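Long-range contacts in glycerate 2-kinase (Pyrococcus horikoshii, PDB 1X3L), which catalyses the ATP-dependent phosphorylation of D-glycerate to 2-phosphoglycerate, with magnesium as cofactor: residues D22-V27 / A60-R65; I54-A59 / I127-G132; V77-Y82 / A135-P140. One frame throughout, in Å; residues are numbered along the deposited sequence.

Overall arrangement
The three contacts gather round one parallel sheet. Contact 2 joins strands 51-56 and 124-129 inside the sheet; contact 3, centred about 8 Å away, adds strand 75-81, the neighbour of 51-56 on its other side, through probable bonds A55 O to V79 N and A55 N to V77 O, both 2.8 Å. Contact 1 is part of the helical layer over the face bearing A55 and L128, its centre about 9 Å from that of contact 2; L128 CD1 meets A64 N at 3.5 Å. Contact 2 holds a sulfate at G132 and K58, the substrate-binding residue inferred by similarity; the side chain of K81 in contact 3 comes within about 4 Å of that of K58.

Contact 1 (D22-V27 / A60-R65); sequences DPYRAV and ACEMAR
The guanidinium of R65 lies almost flat on the ring of Y24, planes 5° apart and centres 4.0 Å apart. It makes an off-centre cation-pi stack over the CD1-CE1 side, where R65 NH1 comes to 3.3 Å from Y24 CE1. With CG anti to the backbone N and a bend at chi3 (63°), R65 turns back along its own helix, and E62 fixes the rotation of the group: R65 NH2 binds E62 OE1 at 2.7 Å and R65 NE binds E62 OE2, a side-on salt bridge. This half is partly exposed and bridged by solvent: one water donates to D22 OD1 and E62 OE1 and accepts from Y24 N. D22 also N-caps its helix, OD2 accepting from R25 N. The buried half is purely apolar. M63 CG touches both P23 CB, at 3.9 Å, and V27 CG2, at 4.0 Å. The axes of segments 23-27 and 60-65 approach to 7.8 Å and cross at -34°, with the charged stack on one flank and hydrocarbon on the other. Beneath, M63 rests on L192 and I194 of strand 188-194, V27 reaches I265 of strand 260-266, and Y24 OH bonds D69 further along helix 60-70.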
loop_
_atom_site.group_PDB
_atom_site.type_symbol
_atom_site.label_atom_id
_atom_site.label_comp_id
_atom_site.label_asym_id
_atom_site.label_seq_id
_atom_site.Cartn_x
_atom_site.Cartn_y
_atom_site.Cartn_z
ATOM N N ASP A 22 4.198 9.477 -2.415
ATOM C CA ASP A 22 5.614 9.471 -2.062
ATOM C C ASP A 22 5.733 9.451 -0.542
ATOM O O ASP A 22 5.193 10.329 0.138
ATOM C CB ASP A 22 6.314 10.715 -2.613
ATOM C CG ASP A 22 7.779 10.765 -2.233
ATOM O OD1 ASP A 22 8.523 9.858 -2.648
ATOM O OD2 ASP A 22 8.188 11.701 -1.513
ATOM N N PRO A 23 6.446 8.456 0.015
ATOM C CA PRO A 23 6.599 8.360 1.471
ATOM C C PRO A 23 7.078 9.651 2.133
ATOM O O PRO A 23 6.486 10.107 3.110
ATOM C CB PRO A 23 7.583 7.208 1.639
ATOM C CG PRO A 23 7.264 6.328 0.458
ATOM C CD PRO A 23 7.140 7.343 -0.658
ATOM N N TYR A 24 8.143 10.238 1.596
ATOM C CA TYR A 24 8.676 11.478 2.145
ATOM C C TYR A 24 7.634 12.605 2.074
ATOM O O TYR A 24 7.314 13.227 3.088
ATOM C CB TYR A 24 9.944 11.887 1.385
ATOM C CG TYR A 24 10.596 13.135 1.921
ATOM C CD1 TYR A 24 11.402 13.095 3.060
ATOM C CD2 TYR A 24 10.379 14.370 1.309
ATOM C CE1 TYR A 24 11.974 14.252 3.580
ATOM C CE2 TYR A 24 10.944 15.533 1.820
ATOM C CZ TYR A 24 11.740 15.465 2.957
ATOM O OH TYR A 24 12.286 16.615 3.471
ATOM N N ARG A 25 7.107 12.865 0.880
ATOM C CA ARG A 25 6.105 13.916 0.705
ATOM C C ARG A 25 4.836 13.643 1.506
ATOM O O ARG A 25 4.256 14.559 2.085
ATOM C CB ARG A 25 5.722 14.062 -0.770
ATOM C CG ARG A 25 6.837 14.552 -1.680
ATOM C CD ARG A 25 6.411 14.446 -3.141
ATOM N NE ARG A 25 7.485 14.797 -4.066
ATOM C CZ ARG A 25 7.729 16.030 -4.494
ATOM N NH1 ARG A 25 6.971 17.039 -4.082
ATOM N NH2 ARG A 25 8.732 16.254 -5.335
ATOM N N ALA A 26 4.399 12.387 1.529
ATOM C CA ALA A 26 3.185 12.024 2.256
ATOM C C ALA A 26 3.279 12.415 3.729
ATOM O O ALA A 26 2.306 12.910 4.308
ATOM C CB ALA A 26 2.915 10.528 2.125
ATOM N N VAL A 27 4.444 12.194 4.336
ATOM C CA VAL A 27 4.622 12.547 5.741
ATOM C C VAL A 27 4.509 14.056 5.931
ATOM O O VAL A 27 3.831 14.517 6.848
ATOM C CB VAL A 27 5.993 12.072 6.292
ATOM C CG1 VAL A 27 6.223 12.650 7.692
ATOM C CG2 VAL A 27 6.036 10.546 6.341
ATOM N N ALA A 60 10.843 2.965 5.445
ATOM C CA ALA A 60 11.224 3.394 6.785
ATOM C C ALA A 60 12.162 4.603 6.794
ATOM O O ALA A 60 11.913 5.590 7.493
ATOM C CB ALA A 60 11.866 2.228 7.535
ATOM N N CYS A 61 13.243 4.530 6.020
ATOM C CA CYS A 61 14.208 5.624 5.965
ATOM C C CYS A 61 13.641 6.893 5.351
ATOM O O CYS A 61 13.890 7.991 5.849
ATOM C CB CYS A 61 15.459 5.199 5.195
ATOM S SG CYS A 61 16.449 3.965 6.066
ATOM N N GLU A 62 12.884 6.758 4.268
ATOM C CA GLU A 62 12.304 7.939 3.645
ATOM C C GLU A 62 11.313 8.622 4.589
ATOM O O GLU A 62 11.321 9.843 4.725
ATOM C CB GLU A 62 11.634 7.573 2.317
ATOM C CG GLU A 62 12.621 7.468 1.163
ATOM C CD GLU A 62 13.275 8.809 0.836
ATOM O OE1 GLU A 62 12.611 9.674 0.214
ATOM O OE2 GLU A 62 14.452 9.006 1.212
ATOM N N MET A 63 10.472 7.840 5.258
ATOM C CA MET A 63 9.507 8.421 6.186
ATOM C C MET A 63 10.231 9.067 7.366
ATOM O O MET A 63 9.886 10.170 7.787
ATOM C CB MET A 63 8.527 7.347 6.668
ATOM C CG MET A 63 7.550 6.904 5.574
ATOM S SD MET A 63 6.527 5.491 6.012
ATOM C CE MET A 63 5.239 6.298 7.005
ATOM N N ALA A 64 11.246 8.380 7.880
ATOM C CA ALA A 64 12.036 8.886 9.002
ATOM C C ALA A 64 12.728 10.198 8.645
ATOM O O ALA A 64 12.806 11.113 9.461
ATOM C CB ALA A 64 13.080 7.849 9.417
ATOM N N ARG A 65 13.236 10.281 7.420
ATOM C CA ARG A 65 13.924 11.479 6.954
ATOM C C ARG A 65 12.992 12.693 6.997
ATOM O O ARG A 65 13.414 13.799 7.346
ATOM C CB ARG A 65 14.450 11.249 5.532
ATOM C CG ARG A 65 15.332 12.360 4.987
ATOM C CD ARG A 65 16.077 11.899 3.735
ATOM N NE ARG A 65 15.180 11.571 2.624
ATOM C CZ ARG A 65 14.616 12.467 1.817
ATOM N NH1 ARG A 65 14.851 13.764 1.985
ATOM N NH2 ARG A 65 13.809 12.067 0.841
HETATM O O HOH W 1 9.966 9.153 -0.448
#

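Contact 2 (I54-A59 / I127-G132); sequences IALGKA and ILISGG. With SO4 (sulfate ion), chain B.
S130 holds its OG between the backbone N and the carbonyl carbon (chi1 50°), which points the hydroxyl across at the turn after strand 51-56, where it accepts from A59 N at 3.0 Å. I127, bent at chi2 (-65°), brings CD1 to 3.8 Å from I54 CB as the two side chains run alongside. The axes of the parallel strand segments 54-56 and 127-129 approach to 4.6 Å at 10°, and the bonds alternate as parallel pairing requires: L128 N to I54 O, L56 N to L128 O (2.9 Å, donor nearly on the C=O axis), and S130 N to L56 O. Past the strands, K58 N reaches G131 O at 2.8 Å. G57 allows the close fit: its CA is 3.1 Å from S130 OG, a CB there would clash with that oxygen, and at these backbone angles it would also jam against L56 O. Replacing S130 by an alanine removes the hydroxyl and would probably leave A59 N, at the N-cap of helix 60-70, without this acceptor. G132 N donates to O4 of a sulfate ion (2.9 Å), probably from the crystallisation liquor; S134 N and A206 N also bind it, and amides at the start of helix 133-136 are consistent with an anion site. A55 and L128 face helix 60-70, I54 packs on helix 103-118 across the sheet, and strands 75-81 and 188-194 flank the pair.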
loop_
_atom_site.group_PDB
_atom_site.type_symbol
_atom_site.label_atom_id
_atom_site.label_comp_id
_atom_site.label_asym_id
_atom_site.label_seq_id
_atom_site.Cartn_x
_atom_site.Cartn_y
_atom_site.Cartn_z
ATOM N N ILE A 54 10.306 5.311 15.434
ATOM C CA ILE A 54 10.422 3.880 15.211
ATOM C C ILE A 54 9.787 3.631 13.844
ATOM O O ILE A 54 8.564 3.712 13.695
ATOM C CB ILE A 54 9.669 3.064 16.280
ATOM C CG1 ILE A 54 10.343 3.251 17.645
ATOM C CG2 ILE A 54 9.648 1.587 15.887
ATOM C CD1 ILE A 54 9.611 2.569 18.796
ATOM N N ALA A 55 10.626 3.345 12.852
ATOM C CA ALA A 55 10.160 3.107 11.492
ATOM C C ALA A 55 10.407 1.674 11.044
ATOM O O ALA A 55 11.454 1.093 11.327
ATOM C CB ALA A 55 10.844 4.075 10.544
ATOM N N LEU A 56 9.430 1.114 10.338
ATOM C CA LEU A 56 9.515 -0.251 9.838
ATOM C C LEU A 56 8.806 -0.381 8.494
ATOM O O LEU A 56 7.651 0.031 8.337
ATOM C CB LEU A 56 8.887 -1.225 10.840
ATOM C CG LEU A 56 7.506 -0.812 11.360
ATOM C CD1 LEU A 56 6.538 -1.988 11.281
ATOM C CD2 LEU A 56 7.641 -0.301 12.790
ATOM N N GLY A 57 9.504 -0.970 7.528
ATOM C CA GLY A 57 8.935 -1.146 6.210
ATOM C C GLY A 57 9.928 -0.713 5.157
ATOM O O GLY A 57 11.001 -0.207 5.475
ATOM N N LYS A 58 9.562 -0.905 3.896
ATOM C CA LYS A 58 10.426 -0.547 2.783
ATOM C C LYS A 58 10.709 0.951 2.671
ATOM O O LYS A 58 11.716 1.346 2.090
ATOM C CB LYS A 58 9.818 -1.066 1.479
ATOM C CG LYS A 58 9.730 -2.585 1.415
ATOM C CD LYS A 58 9.006 -3.044 0.161
ATOM C CE LYS A 58 8.865 -4.557 0.128
ATOM N NZ LYS A 58 8.045 -5.007 -1.034
ATOM N N ALA A 59 9.833 1.783 3.231
ATOM C CA ALA A 59 10.024 3.234 3.172
ATOM C C ALA A 59 10.398 3.823 4.534
ATOM O O ALA A 59 10.288 5.031 4.750
ATOM C CB ALA A 59 8.756 3.903 2.651
ATOM N N ILE A 127 5.519 6.248 15.011
ATOM C CA ILE A 127 5.636 4.875 14.525
ATOM C C ILE A 127 5.352 5.010 13.030
ATOM O O ILE A 127 4.236 5.346 12.640
ATOM C CB ILE A 127 4.581 3.946 15.164
ATOM C CG1 ILE A 127 4.688 4.000 16.689
ATOM C CG2 ILE A 127 4.789 2.516 14.678
ATOM C CD1 ILE A 127 5.996 3.448 17.241
ATOM N N LEU A 128 6.367 4.775 12.203
ATOM C CA LEU A 128 6.235 4.909 10.756
ATOM C C LEU A 128 6.148 3.528 10.104
ATOM O O LEU A 128 7.113 2.762 10.100
ATOM C CB LEU A 128 7.427 5.715 10.216
ATOM C CG LEU A 128 7.719 7.022 10.979
ATOM C CD1 LEU A 128 8.885 7.770 10.332
ATOM C CD2 LEU A 128 6.474 7.911 10.986
ATOM N N ILE A 129 4.984 3.221 9.545
ATOM C CA ILE A 129 4.750 1.916 8.946
ATOM C C ILE A 129 4.535 1.906 7.429
ATOM O O ILE A 129 3.777 2.708 6.881
ATOM C CB ILE A 129 3.533 1.242 9.621
ATOM C CG1 ILE A 129 3.694 1.296 11.145
ATOM C CG2 ILE A 129 3.409 -0.208 9.159
ATOM C CD1 ILE A 129 2.485 0.759 11.927
ATOM N N SER A 130 5.218 0.981 6.760
ATOM C CA SER A 130 5.102 0.815 5.315
ATOM C C SER A 130 5.158 -0.673 4.980
ATOM O O SER A 130 5.215 -1.513 5.880
ATOM C CB SER A 130 6.203 1.586 4.577
ATOM O OG SER A 130 7.487 1.308 5.105
ATOM N N GLY A 131 5.131 -0.994 3.688
ATOM C CA GLY A 131 5.144 -2.383 3.260
ATOM C C GLY A 131 6.332 -3.214 3.702
ATOM O O GLY A 131 7.450 -2.711 3.803
ATOM N N GLY A 132 6.079 -4.494 3.969
ATOM C CA GLY A 132 7.138 -5.399 4.389
ATOM C C GLY A 132 7.436 -5.420 5.881
ATOM O O GLY A 132 8.334 -6.136 6.333
HETATM S S SO4 B . 3.261 -6.779 5.067
HETATM O O1 SO4 B . 2.120 -6.671 5.990
HETATM O O2 SO4 B . 3.042 -7.933 4.179
HETATM O O3 SO4 B . 4.515 -6.964 5.821
HETATM O O4 SO4 B . 3.366 -5.550 4.262
#

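Contact 3 (V77-Y82 / A135-P140); sequences VAVTKY and ALFELP
V79 and L136 meet where strand 75-81 passes the short helix 133-136, the CA atoms of T80 and L136 lying 6.3 Å apart. V79 is extended, whereas L136 is still helical and F137 has already left helical angles (phi/psi -130/96°), so the chain turns away just after the touching residues. Side chains make the contact. V79 sets CG1 anti to its N (chi1 -169°), directing it at L136 O, 3.0 Å away, a tight approach of methyl to carbonyl. Its other methyl, CG2, comes to the edge of the F137 ring, near the ring plane, at 4.0 Å from CD1. L136 lays CD2 against the strand backbone, 3.7 Å from T80 C and 3.8 Å from K81 CG, the L136 and K81 side chains crossing at about a right angle. Thus K81 lends its aliphatic part to the leucine, while its NZ makes a weak bond to H98. F137 also packs on L56. This joins the C-terminal end of strand 75-81 to the helix and loop that follow strand 124-129, two strands away in a parallel alpha/beta sheet, at the end where such folds commonly place their active site, consistent with K58, a substrate-binding residue by similarity, lying there.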
loop_
_atom_site.group_PDB
_atom_site.type_symbol
_atom_site.label_atom_id
_atom_site.label_comp_id
_atom_site.label_asym_id
_atom_site.label_seq_id
_atom_site.Cartn_x
_atom_site.Cartn_y
_atom_site.Cartn_z
ATOM N N VAL A 77 14.959 4.289 15.508
ATOM C CA VAL A 77 15.479 3.229 14.656
ATOM C C VAL A 77 14.593 3.063 13.422
ATOM O O VAL A 77 13.376 3.239 13.489
ATOM C CB VAL A 77 15.551 1.874 15.404
ATOM C CG1 VAL A 77 14.150 1.369 15.732
ATOM C CG2 VAL A 77 16.300 0.854 14.555
ATOM N N ALA A 78 15.222 2.742 12.299
ATOM C CA ALA A 78 14.518 2.535 11.045
ATOM C C ALA A 78 14.927 1.167 10.520
ATOM O O ALA A 78 16.105 0.926 10.247
ATOM C CB ALA A 78 14.893 3.626 10.046
ATOM N N VAL A 79 13.957 0.267 10.399
ATOM C CA VAL A 79 14.219 -1.089 9.920
ATOM C C VAL A 79 13.672 -1.242 8.507
ATOM O O VAL A 79 12.466 -1.108 8.283
ATOM C CB VAL A 79 13.558 -2.132 10.842
ATOM C CG1 VAL A 79 14.068 -3.526 10.503
ATOM C CG2 VAL A 79 13.844 -1.790 12.298
ATOM N N THR A 80 14.560 -1.519 7.554
ATOM C CA THR A 80 14.159 -1.657 6.160
ATOM C C THR A 80 14.880 -2.812 5.465
ATOM O O THR A 80 15.727 -3.475 6.061
ATOM C CB THR A 80 14.424 -0.338 5.391
ATOM O OG1 THR A 80 13.826 -0.409 4.092
ATOM C CG2 THR A 80 15.924 -0.091 5.242
ATOM N N LYS A 81 14.533 -3.049 4.204
ATOM C CA LYS A 81 15.133 -4.126 3.421
ATOM C C LYS A 81 16.602 -3.888 3.087
ATOM O O LYS A 81 17.087 -2.755 3.117
ATOM C CB LYS A 81 14.358 -4.323 2.117
ATOM C CG LYS A 81 12.988 -4.945 2.283
ATOM C CD LYS A 81 12.282 -5.090 0.934
ATOM C CE LYS A 81 13.084 -5.948 -0.043
ATOM N NZ LYS A 81 13.274 -7.344 0.438
ATOM N N TYR A 82 17.306 -4.971 2.773
ATOM C CA TYR A 82 18.715 -4.888 2.412
ATOM C C TYR A 82 18.838 -4.071 1.131
ATOM O O TYR A 82 18.149 -4.340 0.147
ATOM C CB TYR A 82 19.290 -6.294 2.196
ATOM C CG TYR A 82 19.366 -7.117 3.465
ATOM C CD1 TYR A 82 20.199 -6.732 4.518
ATOM C CD2 TYR A 82 18.589 -8.263 3.623
ATOM C CE1 TYR A 82 20.251 -7.468 5.699
ATOM C CE2 TYR A 82 18.635 -9.007 4.801
ATOM C CZ TYR A 82 19.466 -8.605 5.834
ATOM O OH TYR A 82 19.505 -9.329 7.007
ATOM N N ALA A 135 7.874 -9.056 8.088
ATOM C CA ALA A 135 9.119 -9.819 8.084
ATOM C C ALA A 135 10.306 -8.991 8.570
ATOM O O ALA A 135 11.190 -9.499 9.263
ATOM C CB ALA A 135 9.396 -10.350 6.679
ATOM N N LEU A 136 10.317 -7.713 8.209
ATOM C CA LEU A 136 11.397 -6.809 8.587
ATOM C C LEU A 136 11.418 -6.448 10.064
ATOM O O LEU A 136 12.467 -6.113 10.613
ATOM C CB LEU A 136 11.294 -5.511 7.789
ATOM C CG LEU A 136 11.493 -5.556 6.277
ATOM C CD1 LEU A 136 11.100 -4.203 5.679
ATOM C CD2 LEU A 136 12.949 -5.901 5.960
ATOM N N PHE A 137 10.256 -6.512 10.703
ATOM C CA PHE A 137 10.132 -6.133 12.102
ATOM C C PHE A 137 9.414 -7.227 12.881
ATOM O O PHE A 137 8.184 -7.279 12.901
ATOM C CB PHE A 137 9.336 -4.832 12.175
ATOM C CG PHE A 137 9.393 -4.147 13.498
ATOM C CD1 PHE A 137 10.511 -3.402 13.861
ATOM C CD2 PHE A 137 8.307 -4.197 14.364
ATOM C CE1 PHE A 137 10.539 -2.707 15.070
ATOM C CE2 PHE A 137 8.329 -3.506 15.576
ATOM C CZ PHE A 137 9.445 -2.760 15.926
ATOM N N GLU A 138 10.184 -8.098 13.524
ATOM C CA GLU A 138 9.593 -9.191 14.279
ATOM C C GLU A 138 10.415 -9.645 15.477
ATOM O O GLU A 138 11.646 -9.625 15.459
ATOM C CB GLU A 138 9.332 -10.384 13.350
ATOM C CG GLU A 138 8.763 -11.615 14.052
ATOM C CD GLU A 138 7.525 -11.308 14.881
ATOM O OE1 GLU A 138 6.531 -10.809 14.321
ATOM O OE2 GLU A 138 7.542 -11.569 16.099
ATOM N N LEU A 139 9.702 -10.047 16.522
ATOM C CA LEU A 139 10.296 -10.535 17.755
ATOM C C LEU A 139 9.331 -11.571 18.330
ATOM O O LEU A 139 8.284 -11.224 18.870
ATOM C CB LEU A 139 10.485 -9.383 18.748
ATOM C CG LEU A 139 11.159 -9.740 20.076
ATOM C CD1 LEU A 139 12.532 -10.352 19.809
ATOM C CD2 LEU A 139 11.285 -8.495 20.941
ATOM N N PRO A 140 9.664 -12.864 18.197
ATOM C CA PRO A 140 8.822 -13.954 18.704
ATOM C C PRO A 140 8.596 -13.892 20.217
ATOM O O PRO A 140 9.401 -13.318 20.946
ATOM C CB PRO A 140 9.595 -15.207 18.290
ATOM C CG PRO A 140 10.334 -14.758 17.058
ATOM C CD PRO A 140 10.831 -13.399 17.475
#